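Local coordinates for hydroxyethylphosphonate dioxygenase (Streptomyces albus, PDB 6B9R), which probably oxidises 2-hydroxyethylphosphonate, as a non-haem iron dioxygenase, to hydroxymethylphosphonate, at residues 153-165 against 190-204. Numbering follows the deposited sequence.
Sequences QFTYFVGPVNYYF and HSFTARSADEPAYIL. With FE (Fe (III) ion), chain E; 2HE ((2-hydroxyethyl)phosphonic acid), chain F.
Q153 and H190 converge on one iron within the cupin fold, OE1 of Q153 at 2.1 Å and NE2 of H190 at 2.2 Å; H149 completes the protein triad, and the substrate chelates the metal through O3 and O4. The site illustrates how second-shell hydrogen bonds fix the rotation of metal ligands: the Q153 amide turns NE2 onto T155 OG1, nearly in its own plane (2.6 Å), while A188 O takes ND1 of H190. Beside the substrate, F192 presents its ring edge to O4, and CD1 of I203 sits over the centre of one ring face, 3.4 Å above the plane. F157 directs CE1 at the F192 rim, and the Y163 ring lies obliquely beside that of F192, planes at 36°. Farther out, the R195 chain bends at chi3 (-56°), laying its guanidinium face on P160 CB while NH2 donates to N162 OD1 (2.9 Å) and NH1 to M176 O. A leucine in place of R195 would probably leave N162 OD1 and M176 O without these donors. Strands 161-167 and 190-194 pair antiparallel, as do 152-158 and 202-208, enclosing the aromatic core with M129 of strand 123-129 and V182 of strand 181-184.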
ATOM      1  N   GLN A 153      15.037  -6.910   8.137  1.00 19.23           N
ATOM      2  CA  GLN A 153      15.401  -8.210   8.688  1.00 19.18           C
ATOM      3  C   GLN A 153      15.043  -8.319  10.158  1.00 20.13           C
ATOM      4  O   GLN A 153      15.335  -7.420  10.949  1.00 24.33           O
ATOM      5  CB  GLN A 153      16.884  -8.512   8.507  1.00 28.51           C
ATOM      6  CG  GLN A 153      17.209  -9.968   8.774  1.00 24.66           C
ATOM      7  CD  GLN A 153      18.594 -10.339   8.276  1.00 28.63           C
ATOM      8  OE1 GLN A 153      18.949 -10.042   7.146  1.00 25.73           O
ATOM      9  NE2 GLN A 153      19.382 -10.981   9.127  1.00 23.32           N
ATOM     10  N   PHE A 154      14.397  -9.422  10.503  1.00 15.00           N
ATOM     11  CA  PHE A 154      14.281  -9.894  11.871  1.00 14.89           C
ATOM     12  C   PHE A 154      15.146 -11.134  11.987  1.00 19.29           C
ATOM     13  O   PHE A 154      14.976 -12.083  11.213  1.00 18.54           O
ATOM     14  CB  PHE A 154      12.835 -10.238  12.240  1.00 17.75           C
ATOM     15  CG  PHE A 154      12.743 -11.008  13.506  1.00 18.59           C
ATOM     16  CD1 PHE A 154      12.815 -10.361  14.729  1.00 17.25           C
ATOM     17  CD2 PHE A 154      12.660 -12.385  13.488  1.00 15.52           C
ATOM     18  CE1 PHE A 154      12.780 -11.079  15.915  1.00 14.46           C
ATOM     19  CE2 PHE A 154      12.638 -13.112  14.678  1.00 17.52           C
ATOM     20  CZ  PHE A 154      12.689 -12.451  15.895  1.00 19.04           C
ATOM     21  N   THR A 155      16.060 -11.139  12.951  1.00 16.54           N
ATOM     22  CA  THR A 155      16.979 -12.248  13.116  1.00 15.87           C
ATOM     23  C   THR A 155      16.844 -12.814  14.517  1.00 18.72           C
ATOM     24  O   THR A 155      16.854 -12.063  15.495  1.00 15.80           O
ATOM     25  CB  THR A 155      18.419 -11.808  12.858  1.00 19.13           C
ATOM     26  OG1 THR A 155      18.514 -11.262  11.533  1.00 22.64           O
ATOM     27  CG2 THR A 155      19.349 -12.995  12.963  1.00 18.16           C
ATOM     28  N   TYR A 156      16.709 -14.131  14.602  1.00 16.01           N
ATOM     29  CA  TYR A 156      16.689 -14.871  15.858  1.00 16.15           C
ATOM     30  C   TYR A 156      17.961 -15.703  15.963  1.00 16.78           C
ATOM     31  O   TYR A 156      18.307 -16.410  15.015  1.00 17.03           O
ATOM     32  CB  TYR A 156      15.463 -15.780  15.919  1.00 18.19           C
ATOM     33  CG  TYR A 156      15.396 -16.586  17.181  1.00 18.07           C
ATOM     34  CD1 TYR A 156      14.803 -16.067  18.318  1.00 18.42           C
ATOM     35  CD2 TYR A 156      15.930 -17.870  17.237  1.00 16.55           C
ATOM     36  CE1 TYR A 156      14.741 -16.814  19.490  1.00 21.98           C
ATOM     37  CE2 TYR A 156      15.875 -18.617  18.399  1.00 21.19           C
ATOM     38  CZ  TYR A 156      15.283 -18.083  19.523  1.00 17.80           C
ATOM     39  OH  TYR A 156      15.227 -18.834  20.675  1.00 22.05           O
ATOM     40  N   PHE A 157      18.657 -15.621  17.104  1.00 19.27           N
ATOM     41  CA  PHE A 157      19.980 -16.229  17.254  1.00 18.45           C
ATOM     42  C   PHE A 157      19.918 -17.556  18.009  1.00 18.98           C
ATOM     43  O   PHE A 157      19.208 -17.680  19.008  1.00 18.84           O
ATOM     44  CB  PHE A 157      20.926 -15.269  17.978  1.00 21.02           C
ATOM     45  CG  PHE A 157      21.197 -14.006  17.214  1.00 18.64           C
ATOM     46  CD1 PHE A 157      22.194 -13.969  16.253  1.00 22.15           C
ATOM     47  CD2 PHE A 157      20.449 -12.863  17.446  1.00 17.43           C
ATOM     48  CE1 PHE A 157      22.457 -12.806  15.540  1.00 18.27           C
ATOM     49  CE2 PHE A 157      20.697 -11.694  16.744  1.00 19.00           C
ATOM     50  CZ  PHE A 157      21.702 -11.663  15.777  1.00 20.21           C
ATOM     51  N   VAL A 158      20.667 -18.548  17.522  1.00 18.68           N
ATOM     52  CA  VAL A 158      20.864 -19.821  18.215  1.00 20.16           C
ATOM     53  C   VAL A 158      22.365 -20.029  18.385  1.00 25.05           C
ATOM     54  O   VAL A 158      23.113 -20.050  17.397  1.00 23.55           O
ATOM     55  CB  VAL A 158      20.240 -21.009  17.461  1.00 19.17           C
ATOM     56  CG1 VAL A 158      20.513 -22.307  18.230  1.00 19.80           C
ATOM     57  CG2 VAL A 158      18.727 -20.804  17.239  1.00 26.22           C
ATOM     58  N   GLY A 159      22.807 -20.194  19.632  1.00 23.77           N
ATOM     59  CA  GLY A 159      24.198 -20.457  19.897  1.00 26.06           C
ATOM     60  C   GLY A 159      25.028 -19.192  19.911  1.00 25.98           C
ATOM     61  O   GLY A 159      24.501 -18.076  19.826  1.00 21.73           O
ATOM     62  N   PRO A 160      26.351 -19.347  20.028  1.00 32.03           N
ATOM     63  CA  PRO A 160      27.255 -18.189  20.212  1.00 26.18           C
ATOM     64  C   PRO A 160      27.580 -17.481  18.902  1.00 26.74           C
ATOM     65  O   PRO A 160      28.683 -17.573  18.352  1.00 24.76           O
ATOM     66  CB  PRO A 160      28.486 -18.837  20.861  1.00 26.01           C
ATOM     67  CG  PRO A 160      28.510 -20.222  20.267  1.00 27.98           C
ATOM     68  CD  PRO A 160      27.063 -20.633  20.148  1.00 29.28           C
ATOM     69  N   VAL A 161      26.593 -16.750  18.386  1.00 22.17           N
ATOM     70  CA  VAL A 161      26.711 -16.002  17.140  1.00 21.29           C
ATOM     71  C   VAL A 161      27.110 -14.566  17.451  1.00 23.03           C
ATOM     72  O   VAL A 161      26.542 -13.939  18.359  1.00 20.91           O
ATOM     73  CB  VAL A 161      25.388 -16.042  16.354  1.00 20.45           C
ATOM     74  CG1 VAL A 161      25.467 -15.121  15.140  1.00 22.20           C
ATOM     75  CG2 VAL A 161      25.056 -17.484  15.929  1.00 21.05           C
ATOM     76  N   ASN A 162      28.082 -14.041  16.708  1.00 21.72           N
ATOM     77  CA  ASN A 162      28.408 -12.618  16.762  1.00 21.70           C
ATOM     78  C   ASN A 162      27.654 -11.890  15.655  1.00 24.04           C
ATOM     79  O   ASN A 162      27.651 -12.337  14.504  1.00 24.14           O
ATOM     80  CB  ASN A 162      29.915 -12.383  16.604  1.00 22.65           C
ATOM     81  CG  ASN A 162      30.663 -12.518  17.907  1.00 26.51           C
ATOM     82  OD1 ASN A 162      30.060 -12.740  18.960  1.00 23.07           O
ATOM     83  ND2 ASN A 162      31.986 -12.376  17.850  1.00 27.77           N
ATOM     84  N   TYR A 163      27.036 -10.762  16.009  1.00 20.89           N
ATOM     85  CA  TYR A 163      26.291  -9.912  15.089  1.00 20.63           C
ATOM     86  C   TYR A 163      27.106  -8.654  14.809  1.00 21.92           C
ATOM     87  O   TYR A 163      27.488  -7.936  15.738  1.00 21.38           O
ATOM     88  CB  TYR A 163      24.927  -9.542  15.666  1.00 19.21           C
ATOM     89  CG  TYR A 163      24.093  -8.682  14.744  1.00 21.93           C
ATOM     90  CD1 TYR A 163      23.828  -9.094  13.448  1.00 25.25           C
ATOM     91  CD2 TYR A 163      23.575  -7.463  15.163  1.00 23.69           C
ATOM     92  CE1 TYR A 163      23.071  -8.326  12.591  1.00 25.45           C
ATOM     93  CE2 TYR A 163      22.819  -6.673  14.291  1.00 17.97           C
ATOM     94  CZ  TYR A 163      22.571  -7.118  13.021  1.00 26.85           C
ATOM     95  OH  TYR A 163      21.818  -6.350  12.163  1.00 32.25           O
ATOM     96  N   TYR A 164      27.377  -8.399  13.536  1.00 20.57           N
ATOM     97  CA  TYR A 164      28.130  -7.230  13.102  1.00 23.83           C
ATOM     98  C   TYR A 164      27.215  -6.318  12.303  1.00 23.70           C
ATOM     99  O   TYR A 164      26.423  -6.790  11.485  1.00 23.26           O
ATOM    100  CB  TYR A 164      29.328  -7.639  12.244  1.00 27.69           C
ATOM    101  CG  TYR A 164      30.236  -8.638  12.912  1.00 26.33           C
ATOM    102  CD1 TYR A 164      29.927  -9.993  12.916  1.00 26.92           C
ATOM    103  CD2 TYR A 164      31.405  -8.227  13.539  1.00 25.46           C
ATOM    104  CE1 TYR A 164      30.752 -10.911  13.537  1.00 23.42           C
ATOM    105  CE2 TYR A 164      32.238  -9.133  14.164  1.00 24.29           C
ATOM    106  CZ  TYR A 164      31.911 -10.473  14.153  1.00 23.82           C
ATOM    107  OH  TYR A 164      32.738 -11.377  14.768  1.00 24.35           O
ATOM    108  N   PHE A 165      27.311  -5.011  12.542  1.00 22.67           N
ATOM    109  CA  PHE A 165      26.409  -4.102  11.853  1.00 27.31           C
ATOM    110  C   PHE A 165      27.067  -2.743  11.671  1.00 25.72           C
ATOM    111  O   PHE A 165      27.885  -2.316  12.492  1.00 26.59           O
ATOM    112  CB  PHE A 165      25.067  -3.971  12.586  1.00 19.17           C
ATOM    113  CG  PHE A 165      25.179  -3.606  14.041  1.00 30.83           C
ATOM    114  CD1 PHE A 165      25.429  -4.576  14.997  1.00 25.09           C
ATOM    115  CD2 PHE A 165      24.970  -2.300  14.459  1.00 29.63           C
ATOM    116  CE1 PHE A 165      25.498  -4.247  16.342  1.00 28.09           C
ATOM    117  CE2 PHE A 165      25.028  -1.968  15.792  1.00 24.42           C
ATOM    118  CZ  PHE A 165      25.300  -2.943  16.739  1.00 28.87           C
ATOM    119  N   HIS A 190      25.572  -5.856   7.272  1.00 21.83           N
ATOM    120  CA  HIS A 190      25.731  -6.668   8.474  1.00 20.92           C
ATOM    121  C   HIS A 190      26.443  -7.975   8.142  1.00 21.17           C
ATOM    122  O   HIS A 190      26.642  -8.326   6.974  1.00 21.22           O
ATOM    123  CB  HIS A 190      24.380  -6.926   9.155  1.00 20.45           C
ATOM    124  CG  HIS A 190      23.343  -7.528   8.257  1.00 20.06           C
ATOM    125  ND1 HIS A 190      22.583  -6.779   7.386  1.00 25.57           N
ATOM    126  CD2 HIS A 190      22.934  -8.810   8.107  1.00 29.63           C
ATOM    127  CE1 HIS A 190      21.754  -7.575   6.733  1.00 27.16           C
ATOM    128  NE2 HIS A 190      21.946  -8.812   7.156  1.00 26.71           N
ATOM    129  N   SER A 191      26.866  -8.674   9.202  1.00 23.98           N
ATOM    130  CA  SER A 191      27.522  -9.969   9.068  1.00 28.05           C
ATOM    131  C   SER A 191      27.293 -10.784  10.334  1.00 27.85           C
ATOM    132  O   SER A 191      26.852 -10.263  11.363  1.00 21.44           O
ATOM    133  CB  SER A 191      29.020  -9.814   8.792  1.00 27.69           C
ATOM    134  OG  SER A 191      29.591 -11.051   8.388  1.00 28.45           O
ATOM    135  N   PHE A 192      27.608 -12.080  10.244  1.00 22.02           N
ATOM    136  CA  PHE A 192      27.500 -13.005  11.368  1.00 21.75           C
ATOM    137  C   PHE A 192      28.678 -13.967  11.360  1.00 23.06           C
ATOM    138  O   PHE A 192      29.080 -14.454  10.300  1.00 22.38           O
ATOM    139  CB  PHE A 192      26.216 -13.840  11.324  1.00 21.27           C
ATOM    140  CG  PHE A 192      24.970 -13.045  11.155  1.00 20.78           C
ATOM    141  CD1 PHE A 192      24.512 -12.722   9.881  1.00 20.55           C
ATOM    142  CD2 PHE A 192      24.232 -12.642  12.258  1.00 20.56           C
ATOM    143  CE1 PHE A 192      23.335 -12.001   9.701  1.00 24.49           C
ATOM    144  CE2 PHE A 192      23.041 -11.920  12.088  1.00 20.12           C
ATOM    145  CZ  PHE A 192      22.602 -11.596  10.804  1.00 21.40           C
ATOM    146  N   THR A 193      29.226 -14.239  12.545  1.00 22.55           N
ATOM    147  CA  THR A 193      30.251 -15.256  12.739  1.00 23.03           C
ATOM    148  C   THR A 193      29.890 -16.101  13.956  1.00 24.51           C
ATOM    149  O   THR A 193      28.985 -15.766  14.723  1.00 22.65           O
ATOM    150  CB  THR A 193      31.641 -14.634  12.950  1.00 24.71           C
ATOM    151  OG1 THR A 193      31.624 -13.862  14.153  1.00 26.29           O
ATOM    152  CG2 THR A 193      32.030 -13.730  11.779  1.00 24.60           C
ATOM    153  N   ALA A 194      30.620 -17.202  14.145  1.00 23.88           N
ATOM    154  CA  ALA A 194      30.487 -18.040  15.333  1.00 23.45           C
ATOM    155  C   ALA A 194      31.665 -17.787  16.263  1.00 28.47           C
ATOM    156  O   ALA A 194      32.813 -17.731  15.810  1.00 27.35           O
ATOM    157  CB  ALA A 194      30.426 -19.527  14.970  1.00 23.49           C
ATOM    158  N   ARG A 195      31.383 -17.647  17.559  1.00 25.74           N
ATOM    159  CA  ARG A 195      32.446 -17.516  18.550  1.00 29.09           C
ATOM    160  C   ARG A 195      33.104 -18.845  18.881  1.00 32.47           C
ATOM    161  O   ARG A 195      34.139 -18.854  19.555  1.00 32.07           O
ATOM    162  CB  ARG A 195      31.908 -16.893  19.845  1.00 30.91           C
ATOM    163  CG  ARG A 195      31.590 -15.418  19.721  1.00 31.38           C
ATOM    164  CD  ARG A 195      31.366 -14.757  21.077  1.00 25.63           C
ATOM    165  NE  ARG A 195      30.323 -15.407  21.868  1.00 25.69           N
ATOM    166  CZ  ARG A 195      29.017 -15.278  21.643  1.00 31.66           C
ATOM    167  NH1 ARG A 195      28.145 -15.902  22.426  1.00 23.02           N
ATOM    168  NH2 ARG A 195      28.576 -14.541  20.620  1.00 25.11           N
ATOM    169  N   SER A 196      32.531 -19.957  18.442  1.00 33.77           N
ATOM    170  CA  SER A 196      33.071 -21.262  18.773  1.00 39.86           C
ATOM    171  C   SER A 196      32.785 -22.221  17.632  1.00 38.12           C
ATOM    172  O   SER A 196      31.775 -22.096  16.934  1.00 40.07           O
ATOM    173  CB  SER A 196      32.477 -21.798  20.085  1.00 42.45           C
ATOM    174  OG  SER A 196      32.776 -23.171  20.252  1.00 44.21           O
ATOM    175  N   ALA A 197      33.686 -23.178  17.446  1.00 39.79           N
ATOM    176  CA  ALA A 197      33.464 -24.263  16.504  1.00 44.56           C
ATOM    177  C   ALA A 197      32.821 -25.478  17.158  1.00 49.01           C
ATOM    178  O   ALA A 197      32.617 -26.492  16.482  1.00 53.00           O
ATOM    179  CB  ALA A 197      34.786 -24.669  15.848  1.00 53.44           C
ATOM    180  N   ASP A 198      32.471 -25.389  18.441  1.00 50.05           N
ATOM    181  CA  ASP A 198      32.106 -26.562  19.225  1.00 56.77           C
ATOM    182  C   ASP A 198      30.608 -26.789  19.358  1.00 58.40           C
ATOM    183  O   ASP A 198      30.195 -27.928  19.601  1.00 61.38           O
ATOM    184  CB  ASP A 198      32.717 -26.461  20.626  1.00 59.85           C
ATOM    185  CG  ASP A 198      34.228 -26.423  20.594  1.00 60.77           C
ATOM    186  OD1 ASP A 198      34.811 -27.011  19.656  1.00 55.24           O
ATOM    187  OD2 ASP A 198      34.830 -25.804  21.498  1.00 61.53           O
ATOM    188  N   GLU A 199      29.787 -25.758  19.223  1.00 49.48           N
ATOM    189  CA  GLU A 199      28.350 -25.902  19.373  1.00 43.42           C
ATOM    190  C   GLU A 199      27.643 -25.288  18.176  1.00 32.85           C
ATOM    191  O   GLU A 199      28.229 -24.481  17.446  1.00 31.94           O
ATOM    192  CB  GLU A 199      27.860 -25.253  20.677  1.00 51.23           C
ATOM    193  CG  GLU A 199      28.493 -23.927  20.997  1.00 58.89           C
ATOM    194  CD  GLU A 199      27.927 -23.321  22.264  1.00 65.74           C
ATOM    195  OE1 GLU A 199      26.701 -23.447  22.484  1.00 64.65           O
ATOM    196  OE2 GLU A 199      28.708 -22.732  23.038  1.00 69.79           O
ATOM    197  N   PRO A 200      26.394 -25.681  17.923  1.00 26.86           N
ATOM    198  CA  PRO A 200      25.661 -25.105  16.790  1.00 29.34           C
ATOM    199  C   PRO A 200      25.580 -23.588  16.896  1.00 27.87           C
ATOM    200  O   PRO A 200      25.336 -23.032  17.970  1.00 26.99           O
ATOM    201  CB  PRO A 200      24.276 -25.754  16.899  1.00 33.92           C
ATOM    202  CG  PRO A 200      24.525 -27.044  17.642  1.00 24.05           C
ATOM    203  CD  PRO A 200      25.629 -26.752  18.595  1.00 27.41           C
ATOM    204  N   ALA A 201      25.799 -22.917  15.769  1.00 24.59           N
ATOM    205  CA  ALA A 201      25.742 -21.457  15.710  1.00 26.99           C
ATOM    206  C   ALA A 201      25.040 -21.085  14.415  1.00 22.89           C
ATOM    207  O   ALA A 201      25.621 -21.240  13.336  1.00 21.90           O
ATOM    208  CB  ALA A 201      27.137 -20.834  15.777  1.00 26.15           C
ATOM    209  N   TYR A 202      23.793 -20.630  14.515  1.00 20.88           N
ATOM    210  CA  TYR A 202      23.029 -20.311  13.317  1.00 20.55           C
ATOM    211  C   TYR A 202      21.958 -19.287  13.662  1.00 21.14           C
ATOM    212  O   TYR A 202      21.759 -18.931  14.825  1.00 21.09           O
ATOM    213  CB  TYR A 202      22.430 -21.571  12.689  1.00 20.31           C
ATOM    214  CG  TYR A 202      21.443 -22.346  13.544  1.00 24.59           C
ATOM    215  CD1 TYR A 202      21.876 -23.343  14.410  1.00 28.95           C
ATOM    216  CD2 TYR A 202      20.079 -22.107  13.453  1.00 29.64           C
ATOM    217  CE1 TYR A 202      20.980 -24.064  15.178  1.00 29.89           C
ATOM    218  CE2 TYR A 202      19.174 -22.825  14.222  1.00 30.66           C
ATOM    219  CZ  TYR A 202      19.630 -23.800  15.082  1.00 31.23           C
ATOM    220  OH  TYR A 202      18.735 -24.525  15.845  1.00 29.15           O
ATOM    221  N   ILE A 203      21.289 -18.783  12.621  1.00 20.15           N
ATOM    222  CA  ILE A 203      20.228 -17.803  12.782  1.00 19.39           C
ATOM    223  C   ILE A 203      19.028 -18.219  11.943  1.00 18.97           C
ATOM    224  O   ILE A 203      19.144 -18.948  10.958  1.00 19.55           O
ATOM    225  CB  ILE A 203      20.666 -16.375  12.391  1.00 21.36           C
ATOM    226  CG1 ILE A 203      20.982 -16.286  10.886  1.00 22.88           C
ATOM    227  CG2 ILE A 203      21.842 -15.899  13.259  1.00 19.88           C
ATOM    228  CD1 ILE A 203      21.504 -14.925  10.461  1.00 22.08           C
ATOM    229  N   LEU A 204      17.870 -17.747  12.361  1.00 18.63           N
ATOM    230  CA  LEU A 204      16.696 -17.681  11.498  1.00 19.17           C
ATOM    231  C   LEU A 204      16.623 -16.227  11.063  1.00 22.86           C
ATOM    232  O   LEU A 204      16.221 -15.358  11.840  1.00 20.56           O
ATOM    233  CB  LEU A 204      15.431 -18.144  12.215  1.00 18.57           C
ATOM    234  CG  LEU A 204      15.179 -19.663  12.289  1.00 17.93           C
ATOM    235  CD1 LEU A 204      14.923 -20.257  10.905  1.00 19.92           C
ATOM    236  CD2 LEU A 204      16.322 -20.406  12.969  1.00 22.82           C
TER
HETATM  237 FE    FE E 501      20.673 -10.033   5.894  1.00 35.42          FE
HETATM  238  O3  2HE F 502      22.284 -11.132   4.391  1.00 33.13           O
HETATM  239  P   2HE F 502      23.420 -12.092   4.354  1.00 44.39           P
HETATM  240  O1  2HE F 502      24.796 -11.318   4.045  1.00 27.80           O
HETATM  241  O2  2HE F 502      23.183 -13.244   3.245  1.00 35.34           O
HETATM  242  CA  2HE F 502      23.483 -12.825   6.005  1.00 39.72           C
HETATM  243  CB  2HE F 502      22.041 -13.039   6.459  1.00 40.58           C
HETATM  244  O4  2HE F 502      21.438 -11.811   6.897  1.00 36.78           O
HETATM  245  O   HOH W   1      19.288 -12.071   5.221  1.00 29.58           O